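Local coordinates for protein endoglucanase A (Clostridium longisporum, PDB 6Q1I) that hydrolyses internal beta-1,4-glucosidic linkages of cellulose, lichenan and cereal beta-glucans, as the glycosyl hydrolase family 5 domain of a larger secreted endoglucanase, at residues 332-335 with 340-343; 338-341 with 345-348. All blocks are in the same frame, centred on the assembly; numbering follows the deposited sequence.

Both contacts belong to the segment that leads from strand 314-318, the eighth of the (beta/alpha)8 barrel, to the final helix 343-356. Interaction 1 closes this loop on itself by pairing 332-335 with 340-343; interaction 2 then connects its return arm, 338-341, to the first turns of the helix at 345-348. Their centres are 5 Å apart, and they share Trp340 and Tyr341. The Trp340 indole has Leu333 over one face and Lys346 over the other. A probable hydrogen bond of 2.8 Å from Asn334 N to Asn339 O also links the two. Together they tie the last beta-alpha loop to the C-terminal helix, away from Gln160 and Gln284, the substituted probable proton-donor and nucleophile positions.

Interaction 1: 332-335 with 340-343; sequences LLNR and WYFS
Leu333 and Trp340 form a single beta bridge that folds the loop after the eighth strand of the (beta/alpha)8 barrel back on itself. Beside the bridge, Tyr341 N donates to Leu332 O over 2.7 Å. The same oxygen receives a CA-H...O contact from Trp340 and lies near the edge of its indole.

The side chains then part to two sides. With CG anti to the backbone N (chi1 176°), Leu333 brings CD1 over the six-membered ring of Trp340, 4.0 Å from its centroid and nearly on the ring normal, while CB touches CZ3 at 3.8 Å. Helix 58-67 packs on this pair through Lys63 and Ile64. Asn334 works on the phenol of Tyr341: its CB lies over the ring face, 3.8 Å from the centroid in a CH-pi contact, while the amide, tilted 21° from the ring plane, projects past the rim on the CE1/CZ side, where ND2 comes within 3.5 Å of Tyr341 CE1. The polar ends point to other partners. Asn334 OD1 accepts from Ser336 N, closing an Asx turn, and also from Thr337 N; the two bonds fix the rotation of the amide. Tyr341 OH is hydrogen-bonded to Asn320 OD1, which also receives Arg335 N.

Phe342, the N-cap residue of helix 343-356, extends the packing from the loop to the start of that helix, its CB lying 4.2 Å from Leu332 CD2.

Interaction 2: 338-341 with 345-348; sequences LNWY and IKDA
Two bends in the Lys346 chain, chi2 -90° and chi3 -66°, curl it over the indole of Trp340 instead of letting it run straight out from the helix. Trp340 sets CG beside its own backbone N, and the turn at chi2 presents one face of the indole to the lysine. The aliphatic part of the lysine covers both rings: CG rests over the six-membered ring, 3.8 Å from Trp340 CH2, and CE over the five-membered ring, 3.6 Å from its centroid in a CH-pi contact. CE approaches Trp340 NE1 most closely, at 3.5 Å.

NZ reaches past the rim of the five-membered ring, 4.5 Å from its centroid and 32° off the normal, an off-centre cation-pi contact. Its stronger partner is the next residue of the helix: NZ donates to Asp347 OD1 over 2.7 Å in a salt bridge, reaching the syn side of the carboxylate, somewhat out of its plane. The carboxylate thus holds the charged end while the methylenes supply most of the packing, and the nearby positive charge would be expected to steady the carboxylate in its ionised form.

Elsewhere the indole also touches Lys63, Ile64 and Ala67 of helix 58-67. The outcome is a surface CH-pi contact with an off-centre cation-pi component, between the last beta-alpha loop of the (beta/alpha)8 barrel and the first turn of the helix that follows it.

Interaction 1: 332-335 with 340-343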
ATOM      1  N   LEU A 332       0.132 -15.557  -2.018  1.00  9.22           N
ATOM      2  CA  LEU A 332      -1.133 -16.287  -2.032  1.00 10.41           C
ATOM      3  C   LEU A 332      -1.515 -16.804  -3.410  1.00 10.43           C
ATOM      4  O   LEU A 332      -1.958 -17.952  -3.528  1.00 11.85           O
ATOM      5  CB  LEU A 332      -2.281 -15.425  -1.477  1.00 11.96           C
ATOM      6  CG  LEU A 332      -2.251 -15.138   0.021  1.00 13.39           C
ATOM      7  CD1 LEU A 332      -3.480 -14.341   0.406  1.00 13.68           C
ATOM      8  CD2 LEU A 332      -2.157 -16.417   0.859  1.00 15.57           C
ATOM      9  N   LEU A 333      -1.405 -15.984  -4.449  1.00 10.33           N
ATOM     10  CA  LEU A 333      -1.687 -16.401  -5.818  1.00 10.19           C
ATOM     11  C   LEU A 333      -0.386 -16.811  -6.497  1.00 10.33           C
ATOM     12  O   LEU A 333       0.547 -16.013  -6.588  1.00 11.01           O
ATOM     13  CB  LEU A 333      -2.328 -15.262  -6.613  1.00 11.04           C
ATOM     14  CG  LEU A 333      -2.576 -15.565  -8.094  1.00 12.60           C
ATOM     15  CD1 LEU A 333      -3.642 -16.646  -8.244  1.00 14.91           C
ATOM     16  CD2 LEU A 333      -2.970 -14.299  -8.842  1.00 15.21           C
ATOM     17  N   ASN A 334      -0.324 -18.038  -6.993  1.00 10.16           N
ATOM     18  CA  ASN A 334       0.810 -18.464  -7.806  1.00 10.69           C
ATOM     19  C   ASN A 334       0.621 -17.877  -9.201  1.00 10.88           C
ATOM     20  O   ASN A 334      -0.265 -18.302  -9.949  1.00 12.26           O
ATOM     21  CB  ASN A 334       0.876 -19.987  -7.846  1.00 12.31           C
ATOM     22  CG  ASN A 334       2.072 -20.497  -8.615  1.00 13.38           C
ATOM     23  OD1 ASN A 334       2.490 -19.906  -9.608  1.00 13.58           O
ATOM     24  ND2 ASN A 334       2.617 -21.616  -8.170  1.00 14.88           N
ATOM     25  N   ARG A 335       1.426 -16.872  -9.544  1.00 10.98           N
ATOM     26  CA  ARG A 335       1.200 -16.145 -10.784  1.00 12.83           C
ATOM     27  C   ARG A 335       1.564 -16.950 -12.017  1.00 15.92           C
ATOM     28  O   ARG A 335       1.129 -16.594 -13.114  1.00 21.08           O
ATOM     29  CB  ARG A 335       1.964 -14.829 -10.769  1.00 11.91           C
ATOM     30  CG  ARG A 335       1.461 -13.873  -9.712  1.00 11.14           C
ATOM     31  CD  ARG A 335       2.123 -12.538  -9.809  1.00 10.52           C
ATOM     32  NE  ARG A 335       2.080 -11.831  -8.531  1.00  8.96           N
ATOM     33  CZ  ARG A 335       2.771 -10.723  -8.298  1.00  8.18           C
ATOM     34  NH1 ARG A 335       3.506 -10.202  -9.266  1.00  9.43           N
ATOM     35  NH2 ARG A 335       2.747 -10.147  -7.108  1.00  9.05           N
ATOM     36  N   TRP A 340      -3.824 -21.087  -6.299  1.00 14.21           N
ATOM     37  CA  TRP A 340      -3.465 -20.447  -5.038  1.00 13.29           C
ATOM     38  C   TRP A 340      -2.417 -21.279  -4.313  1.00 13.86           C
ATOM     39  O   TRP A 340      -2.512 -22.506  -4.257  1.00 16.30           O
ATOM     40  CB  TRP A 340      -4.700 -20.283  -4.138  1.00 13.67           C
ATOM     41  CG  TRP A 340      -5.786 -19.565  -4.822  1.00 14.40           C
ATOM     42  CD1 TRP A 340      -6.829 -20.118  -5.489  1.00 16.14           C
ATOM     43  CD2 TRP A 340      -5.929 -18.147  -4.954  1.00 14.34           C
ATOM     44  NE1 TRP A 340      -7.617 -19.143  -6.031  1.00 16.60           N
ATOM     45  CE2 TRP A 340      -7.090 -17.919  -5.715  1.00 15.31           C
ATOM     46  CE3 TRP A 340      -5.195 -17.050  -4.497  1.00 14.22           C
ATOM     47  CZ2 TRP A 340      -7.530 -16.646  -6.039  1.00 16.95           C
ATOM     48  CZ3 TRP A 340      -5.645 -15.778  -4.813  1.00 15.37           C
ATOM     49  CH2 TRP A 340      -6.797 -15.594  -5.579  1.00 15.70           C
ATOM     50  N   TYR A 341      -1.410 -20.604  -3.760  1.00 12.28           N
ATOM     51  CA  TYR A 341      -0.485 -21.278  -2.858  1.00 13.28           C
ATOM     52  C   TYR A 341      -1.217 -21.790  -1.621  1.00 12.56           C
ATOM     53  O   TYR A 341      -0.911 -22.873  -1.109  1.00 15.25           O
ATOM     54  CB  TYR A 341       0.615 -20.312  -2.407  1.00 12.77           C
ATOM     55  CG  TYR A 341       1.586 -19.852  -3.468  1.00 11.58           C
ATOM     56  CD1 TYR A 341       2.488 -20.732  -4.048  1.00 12.46           C
ATOM     57  CD2 TYR A 341       1.617 -18.520  -3.857  1.00 11.64           C
ATOM     58  CE1 TYR A 341       3.386 -20.295  -5.008  1.00 12.66           C
ATOM     59  CE2 TYR A 341       2.514 -18.074  -4.806  1.00 11.46           C
ATOM     60  CZ  TYR A 341       3.391 -18.967  -5.381  1.00 11.92           C
ATOM     61  OH  TYR A 341       4.288 -18.527  -6.333  1.00 13.31           O
ATOM     62  N   PHE A 342      -2.181 -21.002  -1.111  1.00 12.66           N
ATOM     63  CA  PHE A 342      -2.952 -21.309   0.098  1.00 12.84           C
ATOM     64  C   PHE A 342      -4.408 -20.902  -0.144  1.00 13.62           C
ATOM     65  O   PHE A 342      -4.853 -19.815   0.237  1.00 13.24           O
ATOM     66  CB  PHE A 342      -2.361 -20.602   1.326  1.00 14.10           C
ATOM     67  CG  PHE A 342      -0.945 -20.994   1.604  1.00 15.14           C
ATOM     68  CD1 PHE A 342      -0.668 -22.199   2.224  1.00 17.25           C
ATOM     69  CD2 PHE A 342       0.112 -20.180   1.226  1.00 14.90           C
ATOM     70  CE1 PHE A 342       0.630 -22.591   2.461  1.00 19.23           C
ATOM     71  CE2 PHE A 342       1.420 -20.569   1.460  1.00 15.70           C
ATOM     72  CZ  PHE A 342       1.675 -21.779   2.081  1.00 17.52           C
ATOM     73  N   SER A 343      -5.170 -21.791  -0.784  1.00 14.91           N
ATOM     74  CA  SER A 343      -6.575 -21.492  -1.031  0.60 14.60           C
ATOM     75  C   SER A 343      -7.332 -21.250   0.269  1.00 13.82           C
ATOM     76  O   SER A 343      -8.281 -20.463   0.281  1.00 13.92           O
ATOM     77  CB  SER A 343      -7.227 -22.609  -1.851  0.60 17.27           C
ATOM     78  OG  SER A 343      -7.188 -23.835  -1.155  0.60 17.81           O
TER

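Interaction 2: 338-341 with 345-348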
ATOM      1  N   LEU A 338      -1.697 -19.690 -11.845  1.00 13.93           N
ATOM      2  CA  LEU A 338      -3.003 -19.125 -11.515  1.00 16.48           C
ATOM      3  C   LEU A 338      -3.790 -19.997 -10.538  1.00 17.85           C
ATOM      4  O   LEU A 338      -5.007 -19.846 -10.419  1.00 21.06           O
ATOM      5  CB  LEU A 338      -3.826 -18.780 -12.762  1.00 17.84           C
ATOM      6  CG  LEU A 338      -3.150 -17.770 -13.693  1.00 20.04           C
ATOM      7  CD1 LEU A 338      -4.072 -17.379 -14.834  1.00 22.78           C
ATOM      8  CD2 LEU A 338      -2.692 -16.534 -12.934  1.00 21.52           C
ATOM      9  N   ASN A 339      -3.116 -20.915  -9.851  1.00 16.37           N
ATOM     10  CA  ASN A 339      -3.649 -21.575  -8.670  1.00 16.33           C
ATOM     11  C   ASN A 339      -3.180 -20.818  -7.428  1.00 14.45           C
ATOM     12  O   ASN A 339      -2.246 -20.024  -7.481  1.00 14.91           O
ATOM     13  CB  ASN A 339      -3.153 -23.025  -8.595  1.00 21.18           C
ATOM     14  CG  ASN A 339      -3.677 -23.894  -9.728  1.00 28.05           C
ATOM     15  OD1 ASN A 339      -4.801 -23.723 -10.199  1.00 29.02           O
ATOM     16  ND2 ASN A 339      -2.857 -24.844 -10.161  1.00 32.47           N
ATOM     17  N   TRP A 340      -3.824 -21.087  -6.299  1.00 14.21           N
ATOM     18  CA  TRP A 340      -3.465 -20.447  -5.038  1.00 13.29           C
ATOM     19  C   TRP A 340      -2.417 -21.279  -4.313  1.00 13.86           C
ATOM     20  O   TRP A 340      -2.512 -22.506  -4.257  1.00 16.30           O
ATOM     21  CB  TRP A 340      -4.700 -20.283  -4.138  1.00 13.67           C
ATOM     22  CG  TRP A 340      -5.786 -19.565  -4.822  1.00 14.40           C
ATOM     23  CD1 TRP A 340      -6.829 -20.118  -5.489  1.00 16.14           C
ATOM     24  CD2 TRP A 340      -5.929 -18.147  -4.954  1.00 14.34           C
ATOM     25  NE1 TRP A 340      -7.617 -19.143  -6.031  1.00 16.60           N
ATOM     26  CE2 TRP A 340      -7.090 -17.919  -5.715  1.00 15.31           C
ATOM     27  CE3 TRP A 340      -5.195 -17.050  -4.497  1.00 14.22           C
ATOM     28  CZ2 TRP A 340      -7.530 -16.646  -6.039  1.00 16.95           C
ATOM     29  CZ3 TRP A 340      -5.645 -15.778  -4.813  1.00 15.37           C
ATOM     30  CH2 TRP A 340      -6.797 -15.594  -5.579  1.00 15.70           C
ATOM     31  N   TYR A 341      -1.410 -20.604  -3.760  1.00 12.28           N
ATOM     32  CA  TYR A 341      -0.485 -21.278  -2.858  1.00 13.28           C
ATOM     33  C   TYR A 341      -1.217 -21.790  -1.621  1.00 12.56           C
ATOM     34  O   TYR A 341      -0.911 -22.873  -1.109  1.00 15.25           O
ATOM     35  CB  TYR A 341       0.615 -20.312  -2.407  1.00 12.77           C
ATOM     36  CG  TYR A 341       1.586 -19.852  -3.468  1.00 11.58           C
ATOM     37  CD1 TYR A 341       2.488 -20.732  -4.048  1.00 12.46           C
ATOM     38  CD2 TYR A 341       1.617 -18.520  -3.857  1.00 11.64           C
ATOM     39  CE1 TYR A 341       3.386 -20.295  -5.008  1.00 12.66           C
ATOM     40  CE2 TYR A 341       2.514 -18.074  -4.806  1.00 11.46           C
ATOM     41  CZ  TYR A 341       3.391 -18.967  -5.381  1.00 11.92           C
ATOM     42  OH  TYR A 341       4.288 -18.527  -6.333  1.00 13.31           O
ATOM     43  N   ILE A 345      -6.355 -19.650   2.903  1.00 12.08           N
ATOM     44  CA  ILE A 345      -6.166 -18.270   3.350  1.00 10.97           C
ATOM     45  C   ILE A 345      -6.960 -17.313   2.467  1.00 10.99           C
ATOM     46  O   ILE A 345      -7.642 -16.410   2.962  1.00 11.35           O
ATOM     47  CB  ILE A 345      -4.674 -17.898   3.427  1.00 11.40           C
ATOM     48  CG1 ILE A 345      -3.946 -18.816   4.411  1.00 12.41           C
ATOM     49  CG2 ILE A 345      -4.510 -16.421   3.826  1.00 11.34           C
ATOM     50  CD1 ILE A 345      -2.433 -18.656   4.407  1.00 12.60           C
ATOM     51  N   LYS A 346      -6.891 -17.501   1.147  1.00 11.30           N
ATOM     52  CA  LYS A 346      -7.738 -16.723   0.245  1.00 11.27           C
ATOM     53  C   LYS A 346      -9.208 -16.853   0.635  1.00 11.12           C
ATOM     54  O   LYS A 346      -9.934 -15.858   0.716  1.00 11.68           O
ATOM     55  CB  LYS A 346      -7.495 -17.166  -1.200  1.00 12.90           C
ATOM     56  CG  LYS A 346      -8.398 -16.524  -2.239  1.00 14.46           C
ATOM     57  CD  LYS A 346      -9.698 -17.305  -2.493  1.00 16.60           C
ATOM     58  CE  LYS A 346      -9.431 -18.664  -3.124  1.00 19.62           C
ATOM     59  NZ  LYS A 346     -10.686 -19.377  -3.483  1.00 22.01           N
ATOM     60  N   ASP A 347      -9.663 -18.083   0.883  1.00 11.93           N
ATOM     61  CA  ASP A 347     -11.060 -18.296   1.242  1.00 11.76           C
ATOM     62  C   ASP A 347     -11.411 -17.563   2.529  1.00 10.77           C
ATOM     63  O   ASP A 347     -12.505 -17.010   2.652  1.00 11.82           O
ATOM     64  CB  ASP A 347     -11.355 -19.791   1.397  1.00 14.07           C
ATOM     65  CG  ASP A 347     -11.454 -20.518   0.070  1.00 16.59           C
ATOM     66  OD1 ASP A 347     -11.571 -19.855  -0.988  1.00 18.43           O
ATOM     67  OD2 ASP A 347     -11.410 -21.768   0.100  1.00 19.57           O
ATOM     68  N   ALA A 348     -10.486 -17.549   3.496  1.00 10.86           N
ATOM     69  CA  ALA A 348     -10.731 -16.871   4.768  1.00 11.12           C
ATOM     70  C   ALA A 348     -10.838 -15.358   4.595  1.00 10.82           C
ATOM     71  O   ALA A 348     -11.669 -14.710   5.245  1.00 11.06           O
ATOM     72  CB  ALA A 348      -9.621 -17.222   5.756  1.00 11.76           C
TER